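Side-chain contacts in Orf c02003 protein (PDB 2Q00), which is of unknown function but belongs to the archaeal PaREP1/PaREP8 family and folds into a compact, all-helical single chain: residues Y31-E36 against K113-A118; K48-N53 against F66-L71; V9-A14 against E109-L114. All blocks are in the same frame, centred on the assembly; numbering follows the deposited sequence.

Contact 1 (Y31-E36 against K113-A118); sequences YKAAEE and KLVIFA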
ATOM      1  N   TYR A  31       4.384  -3.165   0.819  1.00 41.47           N
ATOM      2  CA  TYR A  31       4.160  -1.862   1.422  1.00 44.99           C
ATOM      3  C   TYR A  31       4.271  -0.774   0.351  1.00 42.63           C
ATOM      4  O   TYR A  31       3.437   0.120   0.278  1.00 45.01           O
ATOM      5  CB  TYR A  31       5.166  -1.600   2.540  1.00 48.33           C
ATOM      6  CG  TYR A  31       4.983  -0.242   3.181  1.00 51.97           C
ATOM      7  CD1 TYR A  31       3.807   0.071   3.872  1.00 50.53           C
ATOM      8  CD2 TYR A  31       5.974   0.738   3.082  1.00 50.28           C
ATOM      9  CE1 TYR A  31       3.626   1.321   4.444  1.00 46.84           C
ATOM     10  CE2 TYR A  31       5.800   1.991   3.651  1.00 47.77           C
ATOM     11  CZ  TYR A  31       4.620   2.276   4.329  1.00 52.78           C
ATOM     12  OH  TYR A  31       4.416   3.520   4.859  1.00 59.58           O
ATOM     13  N   LYS A  32       5.310  -0.849  -0.474  1.00 43.30           N
ATOM     14  CA  LYS A  32       5.490   0.125  -1.547  1.00 43.09           C
ATOM     15  C   LYS A  32       4.280   0.090  -2.473  1.00 42.47           C
ATOM     16  O   LYS A  32       3.855   1.124  -2.972  1.00 44.75           O
ATOM     17  CB  LYS A  32       6.769  -0.166  -2.335  1.00 45.22           C
ATOM     18  CG  LYS A  32       8.031   0.251  -1.606  1.00 47.19           C
ATOM     19  CD  LYS A  32       9.272  -0.013  -2.441  1.00 45.94           C
ATOM     20  CE  LYS A  32      10.544   0.500  -1.758  1.00 45.16           C
ATOM     21  NZ  LYS A  32      11.726   0.303  -2.670  1.00 60.23           N
ATOM     22  N   ALA A  33       3.725  -1.101  -2.689  1.00 41.26           N
ATOM     23  CA  ALA A  33       2.539  -1.243  -3.525  1.00 41.75           C
ATOM     24  C   ALA A  33       1.415  -0.448  -2.877  1.00 42.57           C
ATOM     25  O   ALA A  33       0.634   0.218  -3.560  1.00 45.56           O
ATOM     26  CB  ALA A  33       2.126  -2.732  -3.655  1.00 37.92           C
ATOM     27  N   ALA A  34       1.340  -0.521  -1.551  1.00 45.31           N
ATOM     28  CA  ALA A  34       0.304   0.192  -0.801  1.00 41.91           C
ATOM     29  C   ALA A  34       0.505   1.697  -0.869  1.00 39.53           C
ATOM     30  O   ALA A  34      -0.453   2.454  -1.043  1.00 41.65           O
ATOM     31  CB  ALA A  34       0.293  -0.265   0.650  1.00 40.77           C
ATOM     32  N   GLU A  35       1.752   2.136  -0.739  1.00 40.33           N
ATOM     33  CA  GLU A  35       2.015   3.558  -0.791  1.00 43.75           C
ATOM     34  C   GLU A  35       1.542   4.139  -2.127  1.00 43.39           C
ATOM     35  O   GLU A  35       0.865   5.174  -2.163  1.00 43.24           O
ATOM     36  CB  GLU A  35       3.497   3.829  -0.596  1.00 43.39           C
ATOM     37  CG  GLU A  35       3.822   5.315  -0.649  1.00 54.72           C
ATOM     38  CD  GLU A  35       5.277   5.618  -0.349  1.00 66.06           C
ATOM     39  OE1 GLU A  35       5.810   5.066   0.645  1.00 73.62           O
ATOM     40  OE2 GLU A  35       5.878   6.419  -1.100  1.00 71.00           O
ATOM     41  N   GLU A  36       1.876   3.447  -3.218  1.00 44.15           N
ATOM     42  CA  GLU A  36       1.492   3.882  -4.557  1.00 42.95           C
ATOM     43  C   GLU A  36      -0.016   3.886  -4.740  1.00 42.00           C
ATOM     44  O   GLU A  36      -0.564   4.742  -5.439  1.00 44.55           O
ATOM     45  CB  GLU A  36       2.130   2.981  -5.614  1.00 44.85           C
ATOM     46  CG  GLU A  36       3.647   2.997  -5.592  1.00 45.93           C
ATOM     47  CD  GLU A  36       4.203   4.374  -5.871  1.00 49.11           C
ATOM     48  OE1 GLU A  36       3.853   4.944  -6.925  1.00 43.90           O
ATOM     49  OE2 GLU A  36       4.988   4.883  -5.038  1.00 53.48           O
ATOM     50  N   LYS A 113      -6.386  -5.692  -2.050  1.00 50.46           N
ATOM     51  CA  LYS A 113      -7.679  -5.019  -2.096  1.00 47.59           C
ATOM     52  C   LYS A 113      -7.483  -3.516  -2.247  1.00 44.44           C
ATOM     53  O   LYS A 113      -8.253  -2.826  -2.908  1.00 43.98           O
ATOM     54  CB  LYS A 113      -8.457  -5.326  -0.805  1.00 48.89           C
ATOM     55  CG  LYS A 113      -9.961  -5.084  -0.883  1.00 56.99           C
ATOM     56  CD  LYS A 113     -10.690  -5.760   0.291  1.00 64.47           C
ATOM     57  CE  LYS A 113     -12.205  -5.562   0.240  1.00 65.88           C
ATOM     58  NZ  LYS A 113     -12.860  -6.141   1.449  1.00 68.92           N
ATOM     59  N   LEU A 114      -6.437  -3.016  -1.621  1.00 44.61           N
ATOM     60  CA  LEU A 114      -6.150  -1.600  -1.683  1.00 45.45           C
ATOM     61  C   LEU A 114      -5.681  -1.257  -3.086  1.00 46.22           C
ATOM     62  O   LEU A 114      -6.122  -0.279  -3.685  1.00 43.84           O
ATOM     63  CB  LEU A 114      -5.064  -1.269  -0.661  1.00 44.73           C
ATOM     64  CG  LEU A 114      -4.614   0.177  -0.557  1.00 45.53           C
ATOM     65  CD1 LEU A 114      -5.817   1.101  -0.426  1.00 42.56           C
ATOM     66  CD2 LEU A 114      -3.677   0.300   0.632  1.00 44.82           C
ATOM     67  N   VAL A 115      -4.790  -2.083  -3.611  1.00 46.54           N
ATOM     68  CA  VAL A 115      -4.244  -1.855  -4.933  1.00 49.19           C
ATOM     69  C   VAL A 115      -5.349  -1.777  -5.977  1.00 53.04           C
ATOM     70  O   VAL A 115      -5.394  -0.830  -6.762  1.00 54.62           O
ATOM     71  CB  VAL A 115      -3.241  -2.967  -5.312  1.00 45.74           C
ATOM     72  CG1 VAL A 115      -2.798  -2.815  -6.750  1.00 43.69           C
ATOM     73  CG2 VAL A 115      -2.033  -2.900  -4.385  1.00 44.28           C
ATOM     74  N   ILE A 116      -6.251  -2.756  -5.963  1.00 56.99           N
ATOM     75  CA  ILE A 116      -7.336  -2.784  -6.934  1.00 58.65           C
ATOM     76  C   ILE A 116      -8.290  -1.610  -6.767  1.00 58.33           C
ATOM     77  O   ILE A 116      -8.807  -1.095  -7.749  1.00 61.02           O
ATOM     78  CB  ILE A 116      -8.123  -4.102  -6.860  1.00 60.55           C
ATOM     79  CG1 ILE A 116      -8.811  -4.220  -5.504  1.00 71.78           C
ATOM     80  CG2 ILE A 116      -7.172  -5.284  -7.096  1.00 57.98           C
ATOM     81  CD1 ILE A 116      -9.776  -5.394  -5.399  1.00 83.50           C
ATOM     82  N   PHE A 117      -8.525  -1.176  -5.537  1.00 59.23           N
ATOM     83  CA  PHE A 117      -9.403  -0.038  -5.339  1.00 60.43           C
ATOM     84  C   PHE A 117      -8.823   1.130  -6.122  1.00 59.57           C
ATOM     85  O   PHE A 117      -9.545   1.832  -6.826  1.00 60.63           O
ATOM     86  CB  PHE A 117      -9.511   0.339  -3.856  1.00 59.84           C
ATOM     87  CG  PHE A 117     -10.488  -0.504  -3.075  1.00 67.89           C
ATOM     88  CD1 PHE A 117     -11.736  -0.831  -3.612  1.00 72.37           C
ATOM     89  CD2 PHE A 117     -10.182  -0.932  -1.780  1.00 68.74           C
ATOM     90  CE1 PHE A 117     -12.664  -1.570  -2.869  1.00 72.92           C
ATOM     91  CE2 PHE A 117     -11.098  -1.667  -1.032  1.00 62.08           C
ATOM     92  CZ  PHE A 117     -12.343  -1.989  -1.571  1.00 64.12           C
ATOM     93  N   ALA A 118      -7.513   1.326  -5.996  1.00 57.71           N
ATOM     94  CA  ALA A 118      -6.839   2.409  -6.696  1.00 57.25           C
ATOM     95  C   ALA A 118      -7.035   2.261  -8.200  1.00 57.65           C
ATOM     96  O   ALA A 118      -7.614   3.126  -8.864  1.00 54.87           O
ATOM     97  CB  ALA A 118      -5.363   2.403  -6.361  1.00 56.14           C
TER
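Ala33 and Ala34 of helix 23-45 meet Val115 and Leu114 of helix 101-122 near the middle of the chain, in a contact whose side chains are all apolar. Tyr31, at the start of this segment, has its ring turned to helix 79-95, where it stacks with His90 and also meets Trp83. Ala33 comes next. Its methyl CB lies 4.2 Å from CG2 of Val115, and this same branch passes at a like distance from the carbonyl oxygen Ala33 O, so one methyl sits against both the side chain and the backbone of the alanine. The branch sits beside the backbone N of Val115, because CG1 takes the position anti to that N (chi1 173°). Ala34 follows with the shorter approach, 4.0 Å from its CB to CD2 of Leu114. Leucine suits this place because its CB points at helix 23-45 and its branched end can spread over a small partner; with CG anti to the backbone N (chi1 -180°), CD2 is carried across to the alanine methyl. Ala34 also touches Trp83 and Ala86, while Leu114 continues onto Ala37, one turn further along helix 23-45. Glu35 then points away from helix 101-122 and pairs with Lys39, and the carboxylate of Glu36 leads off to Ser6, which keeps charge out of the seam. The small alanines let the backbones come to 6.5 Å, CA of Ala34 to CA of Val115, while the branched Leu114 and Val115 fill the space between. With no polar side-chain atom at the interface, the contact rests on apolar shape and on the exclusion of water.

Contact 2 (K48-N53 against F66-L71); sequences KEITNN and FKASKL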
ATOM      1  N   LYS A  48      -6.088  18.024  -2.765  1.00 91.46           N
ATOM      2  CA  LYS A  48      -5.077  19.079  -2.713  1.00 92.89           C
ATOM      3  C   LYS A  48      -4.473  19.201  -1.316  1.00 94.05           C
ATOM      4  O   LYS A  48      -3.274  19.435  -1.162  1.00 94.65           O
ATOM      5  CB  LYS A  48      -5.698  20.411  -3.132  1.00 92.73           C
ATOM      6  N   GLU A  49      -5.320  19.032  -0.305  1.00 95.06           N
ATOM      7  CA  GLU A  49      -4.921  19.127   1.094  1.00 96.52           C
ATOM      8  C   GLU A  49      -3.592  18.450   1.399  1.00 96.87           C
ATOM      9  O   GLU A  49      -2.658  19.081   1.897  1.00 97.51           O
ATOM     10  CB  GLU A  49      -6.010  18.521   1.983  1.00 96.72           C
ATOM     11  CG  GLU A  49      -7.410  19.015   1.661  1.00 97.72           C
ATOM     12  CD  GLU A  49      -8.297  17.922   1.088  1.00 97.89           C
ATOM     13  OE1 GLU A  49      -8.574  16.941   1.810  1.00 98.42           O
ATOM     14  OE2 GLU A  49      -8.719  18.043  -0.081  1.00 98.32           O
ATOM     15  N   ILE A  50      -3.512  17.158   1.104  1.00 96.59           N
ATOM     16  CA  ILE A  50      -2.298  16.401   1.375  1.00 96.73           C
ATOM     17  C   ILE A  50      -1.215  16.607   0.322  1.00 96.38           C
ATOM     18  O   ILE A  50      -0.023  16.605   0.636  1.00 95.66           O
ATOM     19  CB  ILE A  50      -2.604  14.894   1.502  1.00 96.94           C
ATOM     20  CG1 ILE A  50      -1.304  14.121   1.729  1.00 97.04           C
ATOM     21  CG2 ILE A  50      -3.324  14.402   0.262  1.00 94.82           C
ATOM     22  CD1 ILE A  50      -1.487  12.629   1.794  1.00 99.14           C
ATOM     23  N   THR A  51      -1.624  16.780  -0.930  1.00 96.87           N
ATOM     24  CA  THR A  51      -0.657  16.993  -1.995  1.00 97.93           C
ATOM     25  C   THR A  51       0.107  18.294  -1.759  1.00 98.37           C
ATOM     26  O   THR A  51       1.271  18.419  -2.144  1.00 97.58           O
ATOM     27  CB  THR A  51      -1.338  17.031  -3.371  1.00 97.69           C
ATOM     28  OG1 THR A  51      -2.592  17.713  -3.264  1.00 98.96           O
ATOM     29  CG2 THR A  51      -1.558  15.617  -3.892  1.00 95.33           C
ATOM     30  N   ASN A  52      -0.548  19.262  -1.126  1.00 98.82           N
ATOM     31  CA  ASN A  52       0.108  20.526  -0.829  1.00 99.14           C
ATOM     32  C   ASN A  52       1.114  20.237   0.275  1.00 99.14           C
ATOM     33  O   ASN A  52       2.217  20.793   0.307  1.00 99.14           O
ATOM     34  CB  ASN A  52      -0.904  21.568  -0.346  1.00 99.14           C
ATOM     35  CG  ASN A  52      -1.939  21.904  -1.397  1.00 99.07           C
ATOM     36  OD1 ASN A  52      -1.630  21.982  -2.586  1.00 97.07           O
ATOM     37  ND2 ASN A  52      -3.175  22.122  -0.963  1.00 97.05           N
ATOM     38  N   ASN A  53       0.715  19.344   1.173  1.00 99.14           N
ATOM     39  CA  ASN A  53       1.540  18.934   2.300  1.00 99.14           C
ATOM     40  C   ASN A  53       2.787  18.199   1.792  1.00 99.14           C
ATOM     41  O   ASN A  53       3.709  17.918   2.558  1.00 99.14           O
ATOM     42  CB  ASN A  53       0.719  18.027   3.227  1.00 99.14           C
ATOM     43  CG  ASN A  53       1.227  18.033   4.659  1.00 99.14           C
ATOM     44  OD1 ASN A  53       2.380  17.688   4.925  1.00 99.14           O
ATOM     45  ND2 ASN A  53       0.362  18.423   5.590  1.00 99.14           N
ATOM     46  N   PHE A  66      -0.907   8.156   6.183  1.00 54.79           N
ATOM     47  CA  PHE A  66      -1.905   7.926   7.222  1.00 56.49           C
ATOM     48  C   PHE A  66      -3.029   8.960   7.054  1.00 54.26           C
ATOM     49  O   PHE A  66      -4.203   8.594   7.026  1.00 55.90           O
ATOM     50  CB  PHE A  66      -1.256   8.031   8.608  1.00 55.39           C
ATOM     51  CG  PHE A  66      -0.635   6.741   9.086  1.00 53.71           C
ATOM     52  CD1 PHE A  66      -1.443   5.680   9.500  1.00 54.47           C
ATOM     53  CD2 PHE A  66       0.752   6.582   9.112  1.00 54.19           C
ATOM     54  CE1 PHE A  66      -0.887   4.481   9.934  1.00 49.16           C
ATOM     55  CE2 PHE A  66       1.327   5.388   9.543  1.00 54.15           C
ATOM     56  CZ  PHE A  66       0.505   4.330   9.956  1.00 50.81           C
ATOM     57  N   LYS A  67      -2.673  10.238   6.926  1.00 58.30           N
ATOM     58  CA  LYS A  67      -3.686  11.279   6.737  1.00 59.53           C
ATOM     59  C   LYS A  67      -4.532  10.917   5.537  1.00 60.27           C
ATOM     60  O   LYS A  67      -5.766  10.917   5.590  1.00 63.38           O
ATOM     61  CB  LYS A  67      -3.063  12.647   6.441  1.00 61.19           C
ATOM     62  CG  LYS A  67      -2.427  13.372   7.608  1.00 59.92           C
ATOM     63  CD  LYS A  67      -2.240  14.848   7.259  1.00 62.54           C
ATOM     64  CE  LYS A  67      -1.120  15.509   8.067  1.00 64.52           C
ATOM     65  NZ  LYS A  67       0.255  15.090   7.623  1.00 69.56           N
ATOM     66  N   ALA A  68      -3.841  10.629   4.441  1.00 59.27           N
ATOM     67  CA  ALA A  68      -4.486  10.277   3.191  1.00 58.54           C
ATOM     68  C   ALA A  68      -5.480   9.137   3.365  1.00 58.93           C
ATOM     69  O   ALA A  68      -6.620   9.217   2.887  1.00 58.08           O
ATOM     70  CB  ALA A  68      -3.431   9.906   2.160  1.00 57.48           C
ATOM     71  N   SER A  69      -5.056   8.078   4.048  1.00 57.29           N
ATOM     72  CA  SER A  69      -5.932   6.930   4.263  1.00 58.54           C
ATOM     73  C   SER A  69      -7.178   7.358   5.049  1.00 59.73           C
ATOM     74  O   SER A  69      -8.296   6.958   4.715  1.00 57.49           O
ATOM     75  CB  SER A  69      -5.184   5.802   4.996  1.00 57.93           C
ATOM     76  OG  SER A  69      -4.727   6.208   6.276  1.00 59.46           O
ATOM     77  N   LYS A  70      -6.988   8.178   6.079  1.00 60.25           N
ATOM     78  CA  LYS A  70      -8.122   8.653   6.868  1.00 64.73           C
ATOM     79  C   LYS A  70      -9.048   9.414   5.926  1.00 67.17           C
ATOM     80  O   LYS A  70     -10.193   9.002   5.682  1.00 63.86           O
ATOM     81  CB  LYS A  70      -7.647   9.576   7.998  1.00 63.47           C
ATOM     82  N   LEU A  71      -8.527  10.519   5.392  1.00 69.45           N
ATOM     83  CA  LEU A  71      -9.269  11.370   4.465  1.00 70.31           C
ATOM     84  C   LEU A  71     -10.038  10.593   3.399  1.00 70.98           C
ATOM     85  O   LEU A  71     -11.086  11.040   2.949  1.00 72.22           O
ATOM     86  CB  LEU A  71      -8.322  12.355   3.777  1.00 71.87           C
ATOM     87  CG  LEU A  71      -7.983  13.676   4.479  1.00 72.75           C
ATOM     88  CD1 LEU A  71      -7.480  13.427   5.902  1.00 81.89           C
ATOM     89  CD2 LEU A  71      -6.940  14.415   3.651  1.00 69.64           C
TER
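Two short helices close in sequence, 48-52 and 62-71, pair here, with Ile50 against Ala68 at the buried centre. CD1 of Ile50 lies 3.4 Å from CB of Ala68, a tight meeting of two methyl groups. The isoleucine reaches it fully extended: CG1 is anti to the backbone N (chi1 178°) and CD1 continues straight outward. Alanine suits the receiving place, being small enough to take that long arm so near, and the two methyls are closer than usual; both residues also rest on Val42 of helix 23-45. The borders are more exposed. At one, the bent chain of Glu49 brings OE1 to 3.5 Å from CD2 of Leu71, an oxygen beside a methyl with little attraction to offer. At the other, Lys67 crosses Asn53 at about a right angle, NZ to ND2 being 3.9 Å, two nitrogens near each other without a hydrogen bond. An apolar centre with mostly charged and polar borders, Leu71 being the apolar exception, is typical of two short helices paired at the surface of a helical domain.

Contact 3 (V9-A14 against E109-L114); sequences VYYEEA and EDVRKL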
ATOM      1  N   VAL A   9       2.682  -3.102 -10.121  1.00 40.63           N
ATOM      2  CA  VAL A   9       4.028  -3.628 -10.330  1.00 42.89           C
ATOM      3  C   VAL A   9       4.711  -4.028  -9.025  1.00 42.50           C
ATOM      4  O   VAL A   9       5.340  -5.090  -8.944  1.00 44.75           O
ATOM      5  CB  VAL A   9       4.918  -2.614 -11.069  1.00 44.47           C
ATOM      6  CG1 VAL A   9       6.310  -3.172 -11.209  1.00 40.66           C
ATOM      7  CG2 VAL A   9       4.337  -2.322 -12.438  1.00 44.34           C
ATOM      8  N   TYR A  10       4.614  -3.173  -8.012  1.00 41.99           N
ATOM      9  CA  TYR A  10       5.203  -3.498  -6.716  1.00 41.61           C
ATOM     10  C   TYR A  10       4.571  -4.765  -6.163  1.00 37.63           C
ATOM     11  O   TYR A  10       5.261  -5.611  -5.619  1.00 38.60           O
ATOM     12  CB  TYR A  10       5.018  -2.339  -5.730  1.00 41.17           C
ATOM     13  CG  TYR A  10       6.076  -1.281  -5.872  1.00 39.38           C
ATOM     14  CD1 TYR A  10       7.432  -1.609  -5.746  1.00 33.80           C
ATOM     15  CD2 TYR A  10       5.732   0.051  -6.091  1.00 37.75           C
ATOM     16  CE1 TYR A  10       8.411  -0.629  -5.820  1.00 32.26           C
ATOM     17  CE2 TYR A  10       6.709   1.039  -6.174  1.00 32.14           C
ATOM     18  CZ  TYR A  10       8.043   0.698  -6.027  1.00 37.79           C
ATOM     19  OH  TYR A  10       8.996   1.693  -5.995  1.00 42.65           O
ATOM     20  N   TYR A  11       3.258  -4.891  -6.313  1.00 39.29           N
ATOM     21  CA  TYR A  11       2.541  -6.069  -5.839  1.00 44.48           C
ATOM     22  C   TYR A  11       3.087  -7.342  -6.501  1.00 46.22           C
ATOM     23  O   TYR A  11       3.416  -8.322  -5.824  1.00 47.52           O
ATOM     24  CB  TYR A  11       1.047  -5.954  -6.152  1.00 45.57           C
ATOM     25  CG  TYR A  11       0.209  -6.996  -5.441  1.00 51.17           C
ATOM     26  CD1 TYR A  11      -0.098  -6.861  -4.080  1.00 50.15           C
ATOM     27  CD2 TYR A  11      -0.241  -8.133  -6.110  1.00 56.52           C
ATOM     28  CE1 TYR A  11      -0.822  -7.830  -3.407  1.00 50.26           C
ATOM     29  CE2 TYR A  11      -0.967  -9.113  -5.448  1.00 57.62           C
ATOM     30  CZ  TYR A  11      -1.256  -8.957  -4.093  1.00 56.83           C
ATOM     31  OH  TYR A  11      -1.970  -9.928  -3.428  1.00 58.00           O
ATOM     32  N   GLU A  12       3.165  -7.324  -7.829  1.00 46.42           N
ATOM     33  CA  GLU A  12       3.678  -8.471  -8.564  1.00 45.21           C
ATOM     34  C   GLU A  12       5.088  -8.816  -8.090  1.00 44.82           C
ATOM     35  O   GLU A  12       5.400  -9.993  -7.906  1.00 46.73           O
ATOM     36  CB  GLU A  12       3.682  -8.189 -10.058  1.00 47.17           C
ATOM     37  N   GLU A  13       5.937  -7.805  -7.890  1.00 42.90           N
ATOM     38  CA  GLU A  13       7.297  -8.065  -7.415  1.00 47.88           C
ATOM     39  C   GLU A  13       7.273  -8.625  -5.970  1.00 48.54           C
ATOM     40  O   GLU A  13       8.122  -9.454  -5.597  1.00 49.42           O
ATOM     41  CB  GLU A  13       8.156  -6.789  -7.467  1.00 45.54           C
ATOM     42  CG  GLU A  13       8.237  -6.112  -8.837  1.00 56.87           C
ATOM     43  CD  GLU A  13       9.173  -4.891  -8.827  1.00 60.37           C
ATOM     44  OE1 GLU A  13       9.112  -4.094  -7.852  1.00 64.66           O
ATOM     45  OE2 GLU A  13       9.968  -4.723  -9.793  1.00 62.10           O
ATOM     46  N   ALA A  14       6.312  -8.177  -5.160  1.00 47.16           N
ATOM     47  CA  ALA A  14       6.201  -8.684  -3.791  1.00 46.62           C
ATOM     48  C   ALA A  14       5.806 -10.165  -3.900  1.00 45.44           C
ATOM     49  O   ALA A  14       6.368 -11.019  -3.218  1.00 43.08           O
ATOM     50  CB  ALA A  14       5.150  -7.903  -3.006  1.00 41.99           C
ATOM     51  N   GLU A 109      -2.872  -9.596   1.656  1.00 44.45           N
ATOM     52  CA  GLU A 109      -4.192  -9.679   1.036  1.00 45.48           C
ATOM     53  C   GLU A 109      -4.945  -8.352   1.175  1.00 42.58           C
ATOM     54  O   GLU A 109      -5.740  -7.992   0.310  1.00 44.11           O
ATOM     55  CB  GLU A 109      -4.997 -10.824   1.657  1.00 45.63           C
ATOM     56  CG  GLU A 109      -6.194 -11.275   0.823  1.00 59.09           C
ATOM     57  CD  GLU A 109      -5.839 -11.598  -0.639  1.00 67.08           C
ATOM     58  OE1 GLU A 109      -4.841 -12.327  -0.908  1.00 60.51           O
ATOM     59  OE2 GLU A 109      -6.580 -11.118  -1.522  1.00 70.41           O
ATOM     60  N   ASP A 110      -4.698  -7.624   2.259  1.00 42.96           N
ATOM     61  CA  ASP A 110      -5.354  -6.330   2.455  1.00 44.11           C
ATOM     62  C   ASP A 110      -4.736  -5.303   1.481  1.00 45.82           C
ATOM     63  O   ASP A 110      -5.394  -4.328   1.065  1.00 40.55           O
ATOM     64  CB  ASP A 110      -5.186  -5.846   3.909  1.00 45.51           C
ATOM     65  CG  ASP A 110      -6.031  -6.644   4.912  1.00 52.90           C
ATOM     66  OD1 ASP A 110      -7.140  -7.114   4.563  1.00 50.71           O
ATOM     67  OD2 ASP A 110      -5.586  -6.784   6.074  1.00 56.67           O
ATOM     68  N   VAL A 111      -3.465  -5.517   1.145  1.00 45.28           N
ATOM     69  CA  VAL A 111      -2.780  -4.646   0.195  1.00 50.15           C
ATOM     70  C   VAL A 111      -3.408  -4.844  -1.193  1.00 49.07           C
ATOM     71  O   VAL A 111      -3.688  -3.877  -1.895  1.00 50.44           O
ATOM     72  CB  VAL A 111      -1.277  -4.976   0.099  1.00 48.24           C
ATOM     73  CG1 VAL A 111      -0.629  -4.112  -0.971  1.00 56.95           C
ATOM     74  CG2 VAL A 111      -0.608  -4.746   1.445  1.00 52.47           C
ATOM     75  N   ARG A 112      -3.635  -6.103  -1.569  1.00 49.25           N
ATOM     76  CA  ARG A 112      -4.229  -6.418  -2.863  1.00 50.32           C
ATOM     77  C   ARG A 112      -5.530  -5.650  -3.060  1.00 52.11           C
ATOM     78  O   ARG A 112      -5.755  -5.030  -4.101  1.00 54.64           O
ATOM     79  CB  ARG A 112      -4.528  -7.913  -2.980  1.00 51.05           C
ATOM     80  CG  ARG A 112      -4.722  -8.401  -4.421  1.00 58.04           C
ATOM     81  CD  ARG A 112      -5.674  -9.602  -4.516  1.00 61.14           C
ATOM     82  NE  ARG A 112      -5.347 -10.511  -5.622  1.00 72.54           N
ATOM     83  CZ  ARG A 112      -5.273 -10.168  -6.912  1.00 80.70           C
ATOM     84  NH1 ARG A 112      -5.505  -8.916  -7.307  1.00 79.46           N
ATOM     85  NH2 ARG A 112      -4.949 -11.087  -7.816  1.00 75.23           N
ATOM     86  N   LYS A 113      -6.386  -5.692  -2.050  1.00 50.46           N
ATOM     87  CA  LYS A 113      -7.679  -5.019  -2.096  1.00 47.59           C
ATOM     88  C   LYS A 113      -7.483  -3.516  -2.247  1.00 44.44           C
ATOM     89  O   LYS A 113      -8.253  -2.826  -2.908  1.00 43.98           O
ATOM     90  CB  LYS A 113      -8.457  -5.326  -0.805  1.00 48.89           C
ATOM     91  CG  LYS A 113      -9.961  -5.084  -0.883  1.00 56.99           C
ATOM     92  CD  LYS A 113     -10.690  -5.760   0.291  1.00 64.47           C
ATOM     93  CE  LYS A 113     -12.205  -5.562   0.240  1.00 65.88           C
ATOM     94  NZ  LYS A 113     -12.860  -6.141   1.449  1.00 68.92           N
ATOM     95  N   LEU A 114      -6.437  -3.016  -1.621  1.00 44.61           N
ATOM     96  CA  LEU A 114      -6.150  -1.600  -1.683  1.00 45.45           C
ATOM     97  C   LEU A 114      -5.681  -1.257  -3.086  1.00 46.22           C
ATOM     98  O   LEU A 114      -6.122  -0.279  -3.685  1.00 43.84           O
ATOM     99  CB  LEU A 114      -5.064  -1.269  -0.661  1.00 44.73           C
ATOM    100  CG  LEU A 114      -4.614   0.177  -0.557  1.00 45.53           C
ATOM    101  CD1 LEU A 114      -5.817   1.101  -0.426  1.00 42.56           C
ATOM    102  CD2 LEU A 114      -3.677   0.300   0.632  1.00 44.82           C
TER
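Tyr11 reaches from helix 6-19 to helix 101-122, where its outer end presses on the aliphatic stem of Arg112. This is the tight part of the contact. Tyr11 OH lies 3.3 Å from CB of Arg112 and equally near CG, while the ring carbon CZ is 3.5 Å from that CG. CE1 settles close to the backbone, 3.7 Å from CA of Arg112. The reach follows from the torsion: CG of Tyr11 stands anti to the backbone N (chi1 -168°), and the CB already points to the other helix. Val111 completes the buried side, its CG1 lying near the plane of the ring at its edge, 4.2 Å from CD1. A tyrosine fits here because the ring fills the buried gap between the helices and the hydroxyl ends beside Arg112, where it makes a weak hydrogen bond with Lys108 NZ.

The looser side begins beyond CG of Arg112. CD and NE draw back from the hydroxyl, NE standing 4.1 Å from Tyr11 OH; the chain bends at chi3, and the guanidinium plane stands 42° from that of the ring. Arginine is apt at this exposed place: its methylenes cover the tyrosine while its charge can stay in solvent. A serine at Tyr11 would probably leave the stem of Arg112 and CG1 of Val111 without their cover and open a gap between the two helices.

Around this pair the other helices close in. The Tyr11 ring also meets that of Tyr30 on helix 23-45, with planes about 70° apart, and Val111 rests on Leu89 of helix 79-95, so helices 6-19 and 101-122 are packed together with both of these neighbours.

Contacts 1 and 3 both end on helix 101-122, with centres 6 Å apart, and their segments overlap at Lys113 and Leu114. Their other halves lie on helices 6-19 and 23-45, which follow each other in the chain and touch directly, Tyr10 lying against Lys32, Ala33 and Glu36. The C-terminal helix thus returns to pack on the two N-terminal ones. Contact 2, between helices 48-52 and 62-71, is nested along the chain inside the loops closed by both others; its centre lies 16 Å from that of contact 1 and 21 Å from that of contact 3. The chain therefore closes its core with sequence-distant helices and carries a locally paired element at the periphery.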